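PDB 5JFQ: geranylgeranyl Pyrophosphate Synthetase from Geoglobus acetivorans, which catalyses successive additions of three isopentenyl diphosphate molecules to dimethylallyl diphosphate, yielding mainly geranylgeranyl diphosphate with some farnesyl diphosphate. Local coordinates for residues H38-G43 and V76-L81; S166-M171 and H215-D220. All coordinates share one frame; numbering follows the deposited sequence.

Interaction 1: residues H38-G43 and V76-L81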
ATOM      1  N   HIS B  38      -8.545  11.155   8.887  1.00 52.92           N
ATOM      2  CA  HIS B  38      -8.110  12.180   9.830  1.00 51.44           C
ATOM      3  C   HIS B  38      -7.410  13.338   9.126  1.00 54.84           C
ATOM      4  O   HIS B  38      -7.797  14.498   9.298  1.00 58.55           O
ATOM      5  CB  HIS B  38      -7.199  11.566  10.886  1.00 51.93           C
ATOM      6  CG  HIS B  38      -6.790  12.530  11.950  1.00 56.47           C
ATOM      7  ND1 HIS B  38      -7.703  13.257  12.686  1.00 54.81           N
ATOM      8  CD2 HIS B  38      -5.565  12.896  12.397  1.00 59.47           C
ATOM      9  CE1 HIS B  38      -7.056  14.030  13.538  1.00 60.94           C
ATOM     10  NE2 HIS B  38      -5.758  13.828  13.388  1.00 59.77           N
ATOM     11  N   TYR B  39      -6.385  13.052   8.318  1.00 52.39           N
ATOM     12  CA  TYR B  39      -5.665  14.147   7.668  1.00 53.76           C
ATOM     13  C   TYR B  39      -6.501  14.807   6.582  1.00 58.28           C
ATOM     14  O   TYR B  39      -6.438  16.030   6.409  1.00 62.13           O
ATOM     15  CB  TYR B  39      -4.339  13.664   7.080  1.00 48.67           C
ATOM     16  CG  TYR B  39      -3.290  13.302   8.108  1.00 59.94           C
ATOM     17  CD1 TYR B  39      -3.373  13.763   9.426  1.00 56.59           C
ATOM     18  CD2 TYR B  39      -2.214  12.492   7.764  1.00 57.52           C
ATOM     19  CE1 TYR B  39      -2.422  13.424  10.350  1.00 57.56           C
ATOM     20  CE2 TYR B  39      -1.259  12.147   8.695  1.00 52.73           C
ATOM     21  CZ  TYR B  39      -1.363  12.618   9.979  1.00 57.32           C
ATOM     22  OH  TYR B  39      -0.398  12.262  10.895  1.00 58.79           O
ATOM     23  N   LEU B  40      -7.258  14.020   5.812  1.00 53.28           N
ATOM     24  CA  LEU B  40      -8.068  14.625   4.761  1.00 56.45           C
ATOM     25  C   LEU B  40      -9.025  15.646   5.348  1.00 59.40           C
ATOM     26  O   LEU B  40      -9.184  16.743   4.802  1.00 63.91           O
ATOM     27  CB  LEU B  40      -8.839  13.560   3.978  1.00 50.23           C
ATOM     28  CG  LEU B  40      -7.972  12.603   3.158  1.00 51.50           C
ATOM     29  CD1 LEU B  40      -8.733  11.334   2.820  1.00 48.59           C
ATOM     30  CD2 LEU B  40      -7.427  13.273   1.898  1.00 51.14           C
ATOM     31  N   LYS B  41      -9.645  15.315   6.482  1.00 57.01           N
ATOM     32  CA  LYS B  41     -10.508  16.275   7.161  1.00 57.80           C
ATOM     33  C   LYS B  41      -9.702  17.402   7.794  1.00 60.49           C
ATOM     34  O   LYS B  41     -10.187  18.538   7.856  1.00 63.79           O
ATOM     35  CB  LYS B  41     -11.367  15.565   8.208  1.00 55.88           C
ATOM     36  CG  LYS B  41     -12.159  14.396   7.643  1.00 50.52           C
ATOM     37  CD  LYS B  41     -13.435  14.130   8.420  1.00 57.73           C
ATOM     38  CE  LYS B  41     -13.177  13.580   9.804  1.00 61.11           C
ATOM     39  NZ  LYS B  41     -12.500  12.242   9.799  1.00 62.86           N
ATOM     40  N   ALA B  42      -8.472  17.123   8.251  1.00 64.31           N
ATOM     41  CA  ALA B  42      -7.607  18.200   8.731  1.00 65.42           C
ATOM     42  C   ALA B  42      -7.372  19.243   7.646  1.00 72.25           C
ATOM     43  O   ALA B  42      -7.182  20.426   7.952  1.00 73.44           O
ATOM     44  CB  ALA B  42      -6.273  17.644   9.223  1.00 63.54           C
ATOM     45  N   GLY B  43      -7.383  18.826   6.381  1.00 70.01           N
ATOM     46  CA  GLY B  43      -7.449  19.756   5.275  1.00 66.31           C
ATOM     47  C   GLY B  43      -6.114  20.291   4.816  1.00 64.73           C
ATOM     48  O   GLY B  43      -5.765  21.429   5.130  1.00 76.03           O
ATOM     49  N   VAL B  76      -2.616   9.102  -2.354  1.00 47.66           N
ATOM     50  CA  VAL B  76      -1.246   8.636  -2.155  1.00 53.26           C
ATOM     51  C   VAL B  76      -0.510   9.560  -1.196  1.00 51.14           C
ATOM     52  O   VAL B  76       0.144   9.105  -0.248  1.00 48.47           O
ATOM     53  CB  VAL B  76      -0.494   8.523  -3.494  1.00 49.86           C
ATOM     54  CG1 VAL B  76       1.013   8.339  -3.226  1.00 42.19           C
ATOM     55  CG2 VAL B  76      -1.038   7.368  -4.312  1.00 44.16           C
ATOM     56  N   HIS B  77      -0.629  10.848  -1.416  1.00 51.40           N
ATOM     57  CA  HIS B  77       0.053  11.770  -0.573  1.00 51.41           C
ATOM     58  C   HIS B  77      -0.353  11.584   0.847  1.00 52.78           C
ATOM     59  O   HIS B  77       0.476  11.576   1.701  1.00 51.92           O
ATOM     60  CB  HIS B  77      -0.161  13.198  -1.028  1.00 52.57           C
ATOM     61  CG  HIS B  77       0.600  14.209  -0.232  1.00 58.55           C
ATOM     62  ND1 HIS B  77       1.964  14.179  -0.102  1.00 52.31           N
ATOM     63  CD2 HIS B  77       0.180  15.264   0.493  1.00 52.64           C
ATOM     64  CE1 HIS B  77       2.351  15.174   0.663  1.00 55.18           C
ATOM     65  NE2 HIS B  77       1.287  15.847   1.034  1.00 56.48           N
ATOM     66  N   ASN B  78      -1.632  11.444   1.106  1.00 47.25           N
ATOM     67  CA  ASN B  78      -2.094  11.255   2.476  1.00 46.70           C
ATOM     68  C   ASN B  78      -1.656   9.904   3.027  1.00 48.64           C
ATOM     69  O   ASN B  78      -1.333   9.784   4.212  1.00 48.39           O
ATOM     70  CB  ASN B  78      -3.604  11.409   2.551  1.00 41.84           C
ATOM     71  CG  ASN B  78      -4.031  12.850   2.625  1.00 52.12           C
ATOM     72  OD1 ASN B  78      -4.425  13.343   3.683  1.00 53.92           O
ATOM     73  ND2 ASN B  78      -3.947  13.547   1.495  1.00 53.40           N
ATOM     74  N   PHE B  79      -1.658   8.875   2.188  1.00 48.78           N
ATOM     75  CA  PHE B  79      -1.063   7.614   2.586  1.00 45.44           C
ATOM     76  C   PHE B  79       0.352   7.830   3.113  1.00 49.87           C
ATOM     77  O   PHE B  79       0.686   7.378   4.216  1.00 50.08           O
ATOM     78  CB  PHE B  79      -1.076   6.647   1.399  1.00 50.37           C
ATOM     79  CG  PHE B  79       0.149   5.770   1.307  1.00 45.36           C
ATOM     80  CD1 PHE B  79       0.421   4.830   2.278  1.00 42.16           C
ATOM     81  CD2 PHE B  79       1.006   5.878   0.236  1.00 41.31           C
ATOM     82  CE1 PHE B  79       1.541   4.038   2.192  1.00 45.56           C
ATOM     83  CE2 PHE B  79       2.106   5.084   0.151  1.00 41.87           C
ATOM     84  CZ  PHE B  79       2.381   4.167   1.136  1.00 41.32           C
ATOM     85  N   THR B  80       1.203   8.525   2.341  1.00 48.74           N
ATOM     86  CA  THR B  80       2.597   8.676   2.761  1.00 49.38           C
ATOM     87  C   THR B  80       2.682   9.413   4.092  1.00 51.57           C
ATOM     88  O   THR B  80       3.391   8.973   5.004  1.00 52.81           O
ATOM     89  CB  THR B  80       3.434   9.384   1.694  1.00 47.46           C
ATOM     90  OG1 THR B  80       2.890  10.675   1.415  1.00 52.92           O
ATOM     91  CG2 THR B  80       3.485   8.567   0.420  1.00 44.45           C
ATOM     92  N   LEU B  81       1.922  10.507   4.238  1.00 49.20           N
ATOM     93  CA  LEU B  81       1.880  11.234   5.507  1.00 52.09           C
ATOM     94  C   LEU B  81       1.692  10.286   6.681  1.00 55.55           C
ATOM     95  O   LEU B  81       2.460  10.318   7.659  1.00 52.66           O
ATOM     96  CB  LEU B  81       0.759  12.274   5.503  1.00 46.71           C
ATOM     97  CG  LEU B  81       0.769  13.322   4.398  1.00 50.11           C
ATOM     98  CD1 LEU B  81      -0.282  14.353   4.718  1.00 49.90           C
ATOM     99  CD2 LEU B  81       2.144  13.944   4.219  1.00 49.33           C
TER

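Interaction 2: residues S166-M171 and H215-D220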
ATOM      1  N   SER B 166      24.410  15.053  -4.333  1.00 74.39           N
ATOM      2  CA  SER B 166      23.801  14.174  -5.325  1.00 74.91           C
ATOM      3  C   SER B 166      22.857  13.167  -4.672  1.00 74.25           C
ATOM      4  O   SER B 166      21.648  13.184  -4.933  1.00 69.13           O
ATOM      5  CB  SER B 166      24.894  13.470  -6.127  1.00 79.45           C
ATOM      6  OG  SER B 166      25.778  14.420  -6.698  1.00 83.48           O
ATOM      7  N   GLU B 167      23.395  12.284  -3.816  1.00 72.64           N
ATOM      8  CA  GLU B 167      22.552  11.333  -3.093  1.00 68.47           C
ATOM      9  C   GLU B 167      21.356  12.034  -2.476  1.00 70.14           C
ATOM     10  O   GLU B 167      20.212  11.585  -2.626  1.00 71.69           O
ATOM     11  CB  GLU B 167      23.326  10.619  -1.984  1.00 68.68           C
ATOM     12  CG  GLU B 167      24.762  10.297  -2.260  1.00 76.47           C
ATOM     13  CD  GLU B 167      25.429   9.745  -1.026  1.00 78.75           C
ATOM     14  OE1 GLU B 167      24.682   9.289  -0.129  1.00 78.73           O
ATOM     15  OE2 GLU B 167      26.680   9.786  -0.945  1.00 75.50           O
ATOM     16  N   TYR B 168      21.605  13.148  -1.778  1.00 66.85           N
ATOM     17  CA  TYR B 168      20.510  13.862  -1.134  1.00 66.51           C
ATOM     18  C   TYR B 168      19.481  14.323  -2.158  1.00 65.92           C
ATOM     19  O   TYR B 168      18.274  14.268  -1.904  1.00 61.45           O
ATOM     20  CB  TYR B 168      21.043  15.065  -0.357  1.00 57.21           C
ATOM     21  CG  TYR B 168      19.983  16.089  -0.030  1.00 61.27           C
ATOM     22  CD1 TYR B 168      19.693  17.131  -0.909  1.00 63.92           C
ATOM     23  CD2 TYR B 168      19.257  16.008   1.149  1.00 62.61           C
ATOM     24  CE1 TYR B 168      18.709  18.064  -0.622  1.00 60.03           C
ATOM     25  CE2 TYR B 168      18.275  16.942   1.444  1.00 63.32           C
ATOM     26  CZ  TYR B 168      18.008  17.964   0.554  1.00 63.16           C
ATOM     27  OH  TYR B 168      17.038  18.895   0.837  1.00 73.07           O
ATOM     28  N   LEU B 169      19.941  14.791  -3.320  1.00 64.23           N
ATOM     29  CA  LEU B 169      19.010  15.331  -4.299  1.00 65.71           C
ATOM     30  C   LEU B 169      18.303  14.227  -5.064  1.00 65.97           C
ATOM     31  O   LEU B 169      17.177  14.427  -5.535  1.00 62.25           O
ATOM     32  CB  LEU B 169      19.728  16.282  -5.256  1.00 67.09           C
ATOM     33  CG  LEU B 169      19.969  17.702  -4.733  1.00 67.78           C
ATOM     34  CD1 LEU B 169      20.668  18.526  -5.782  1.00 71.04           C
ATOM     35  CD2 LEU B 169      18.675  18.378  -4.296  1.00 65.48           C
ATOM     36  N   GLU B 170      18.936  13.060  -5.200  1.00 67.98           N
ATOM     37  CA  GLU B 170      18.199  11.917  -5.719  1.00 67.32           C
ATOM     38  C   GLU B 170      17.125  11.478  -4.732  1.00 68.38           C
ATOM     39  O   GLU B 170      16.032  11.062  -5.142  1.00 67.31           O
ATOM     40  CB  GLU B 170      19.148  10.762  -6.044  1.00 62.31           C
ATOM     41  CG  GLU B 170      18.462   9.611  -6.773  1.00 68.76           C
ATOM     42  CD  GLU B 170      17.604  10.088  -7.942  1.00 71.36           C
ATOM     43  OE1 GLU B 170      18.032  11.024  -8.655  1.00 72.92           O
ATOM     44  OE2 GLU B 170      16.499   9.532  -8.143  1.00 68.16           O
ATOM     45  N   MET B 171      17.402  11.610  -3.432  1.00 66.21           N
ATOM     46  CA  MET B 171      16.406  11.275  -2.425  1.00 63.21           C
ATOM     47  C   MET B 171      15.223  12.224  -2.491  1.00 58.98           C
ATOM     48  O   MET B 171      14.073  11.789  -2.406  1.00 62.00           O
ATOM     49  CB  MET B 171      17.028  11.290  -1.030  1.00 59.72           C
ATOM     50  CG  MET B 171      16.044  10.978   0.073  1.00 54.80           C
ATOM     51  SD  MET B 171      15.116  12.420   0.614  1.00 59.44           S
ATOM     52  CE  MET B 171      16.446  13.479   1.229  1.00 63.38           C
ATOM     53  N   HIS B 215      12.948  24.893  -0.334  1.00 75.30           N
ATOM     54  CA  HIS B 215      12.339  26.037   0.328  1.00 79.77           C
ATOM     55  C   HIS B 215      11.676  25.639   1.640  1.00 79.56           C
ATOM     56  O   HIS B 215      11.630  26.445   2.574  1.00 77.95           O
ATOM     57  CB  HIS B 215      11.332  26.715  -0.590  1.00 74.51           C
ATOM     58  CG  HIS B 215      10.943  28.082  -0.129  1.00 81.71           C
ATOM     59  ND1 HIS B 215       9.685  28.380   0.349  1.00 85.65           N
ATOM     60  CD2 HIS B 215      11.660  29.227  -0.043  1.00 82.63           C
ATOM     61  CE1 HIS B 215       9.639  29.653   0.701  1.00 85.59           C
ATOM     62  NE2 HIS B 215      10.825  30.190   0.472  1.00 87.35           N
ATOM     63  N   ASP B 216      11.165  24.411   1.740  1.00 80.23           N
ATOM     64  CA  ASP B 216      10.519  23.999   2.981  1.00 78.79           C
ATOM     65  C   ASP B 216      11.546  23.774   4.084  1.00 78.64           C
ATOM     66  O   ASP B 216      11.217  23.877   5.272  1.00 74.83           O
ATOM     67  CB  ASP B 216       9.685  22.735   2.747  1.00 75.78           C
ATOM     68  CG  ASP B 216       8.495  22.624   3.697  1.00 77.62           C
ATOM     69  OD1 ASP B 216       7.737  23.606   3.868  1.00 69.60           O
ATOM     70  OD2 ASP B 216       8.328  21.539   4.292  1.00 87.47           O
ATOM     71  N   ASP B 217      12.787  23.462   3.709  1.00 78.56           N
ATOM     72  CA  ASP B 217      13.863  23.373   4.685  1.00 81.12           C
ATOM     73  C   ASP B 217      14.381  24.752   5.063  1.00 84.33           C
ATOM     74  O   ASP B 217      14.848  24.954   6.193  1.00 84.10           O
ATOM     75  CB  ASP B 217      14.995  22.512   4.129  1.00 80.65           C
ATOM     76  CG  ASP B 217      14.514  21.149   3.678  1.00 79.21           C
ATOM     77  OD1 ASP B 217      13.488  20.683   4.220  1.00 73.60           O
ATOM     78  OD2 ASP B 217      15.160  20.551   2.785  1.00 81.22           O
ATOM     79  N   LEU B 218      14.307  25.701   4.129  1.00 81.56           N
ATOM     80  CA  LEU B 218      14.666  27.077   4.428  1.00 78.27           C
ATOM     81  C   LEU B 218      13.690  27.702   5.406  1.00 83.33           C
ATOM     82  O   LEU B 218      14.103  28.482   6.269  1.00 91.40           O
ATOM     83  CB  LEU B 218      14.720  27.887   3.139  1.00 82.22           C
ATOM     84  CG  LEU B 218      15.883  27.530   2.224  1.00 84.62           C
ATOM     85  CD1 LEU B 218      15.694  28.136   0.825  1.00 82.15           C
ATOM     86  CD2 LEU B 218      17.156  28.015   2.877  1.00 75.57           C
ATOM     87  N   LEU B 219      12.400  27.366   5.306  1.00 82.76           N
ATOM     88  CA  LEU B 219      11.384  27.964   6.172  1.00 84.91           C
ATOM     89  C   LEU B 219      11.585  27.633   7.649  1.00 87.35           C
ATOM     90  O   LEU B 219      10.938  28.258   8.497  1.00 87.72           O
ATOM     91  CB  LEU B 219       9.979  27.523   5.737  1.00 84.72           C
ATOM     92  CG  LEU B 219       9.336  28.154   4.490  1.00 87.82           C
ATOM     93  CD1 LEU B 219       7.942  27.581   4.247  1.00 83.16           C
ATOM     94  CD2 LEU B 219       9.272  29.680   4.589  1.00 88.01           C
ATOM     95  N   ASP B 220      12.455  26.673   7.972  1.00 83.81           N
ATOM     96  CA  ASP B 220      12.805  26.364   9.354  1.00 87.38           C
ATOM     97  C   ASP B 220      13.926  27.263   9.880  1.00 90.00           C
ATOM     98  O   ASP B 220      13.995  27.542  11.087  1.00 83.58           O
ATOM     99  CB  ASP B 220      13.199  24.890   9.450  1.00 84.04           C
ATOM    100  CG  ASP B 220      13.433  24.443  10.869  1.00 87.40           C
ATOM    101  OD1 ASP B 220      14.609  24.220  11.229  1.00 85.19           O
ATOM    102  OD2 ASP B 220      12.439  24.319  11.622  1.00 89.19           O
TER

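Interaction 1: residues H38-G43 and V76-L81
Y39 carries much of this contact, and each level of its side chain meets something different. At its base, CB rests 3.4 Å from OD1 of N78. Further out the ring comes obliquely against L81: Y39 CD2 is 3.7 Å and Y39 CE2 3.8 Å from L81 CB. Y39 CG stands anti to its own carbonyl carbon (chi1 -70°), which carries the ring along helix 76-81 toward L81. At the tip, OH accepts the backbone N-H of V99, just beyond the short hairpin. A tyrosine suits this place because its ring is buried while its hydroxyl extends to a polar partner.

This is the all-helical fold of the trans-prenyl diphosphate synthases. The short helix 38-42 crosses helix 67-88, which bears H77, a probable isopentenyl diphosphate ligand, and the first aspartate-rich motif, whose D84 and D88 probably bind magnesium. The short helical segments approach to 10.3 Å at 116°, and side chains fill the gap.

Next to Y39, L40 sends CD2 against the amide of N78, 3.5 Å from N78 CG. The buried amide has a polar partner in its own helix: N78 ND2 donates to the carbonyl of E74, one turn earlier, while OD1 faces the carbons of Y39 and L40. L115 of helix 105-123 touches both L40 and N78. G43 ends the short helix with positive phi (86°), a conformation that glycine adopts readily, and the chain leads on to K45 and R48, probable isopentenyl diphosphate ligands.

Interaction 2: residues S166-M171 and H215-D220
Y168 and D217 alone bridge these two helices, reaching toward each other from opposite directions across a CA-CA separation of 13.0 Å. Y168 OH comes within 3.2 Å of D217 OD2, which lies at the rim of the phenol, close to the ring plane. The ring and carboxylate planes are turned 63° apart. Y168 CG is anti to the backbone N (chi1 162°), and this extends the ring away from its helix. Tyrosine suits the position by combining a long, rigid apolar body with a polar end that can face a carboxylate.

One shell out, the other carboxylate oxygen of D217 is occupied: OD1 accepts from NE2 of Q213, one turn earlier and a probable dimethylallyl diphosphate ligand. That bond helps to fix how the carboxylate is turned. D217 also touches T241, while L242 and I245 of helix 242-249 pack against Y168.

With D216 and D220, D217 forms the second aspartate-rich motif of the prenyl synthase fold, which in relatives faces the magnesium-diphosphate end of the allylic substrate.

Further out, D220 is tied to the following chain, its OD1 accepting from the backbone N of D234.

In the fold
The two contacts follow one another along the chain: interaction 1 is complete before interaction 2 begins. They lie on opposite sides of the chain's centre, with their own centres 22 Å apart and nearest atoms about 9 Å apart, and they share no helix. Interaction 1 sets helix 38-42 on helix 67-88, whereas interaction 2 joins helices 165-190 and 195-221; helix 130-159 touches side chains from both. All four segments belong to the single polyprenyl synthetase family region. Helices 67-88 and 195-221 carry the two aspartate-rich motifs, so each contact sits beside one probable wall of the diphosphate-binding site.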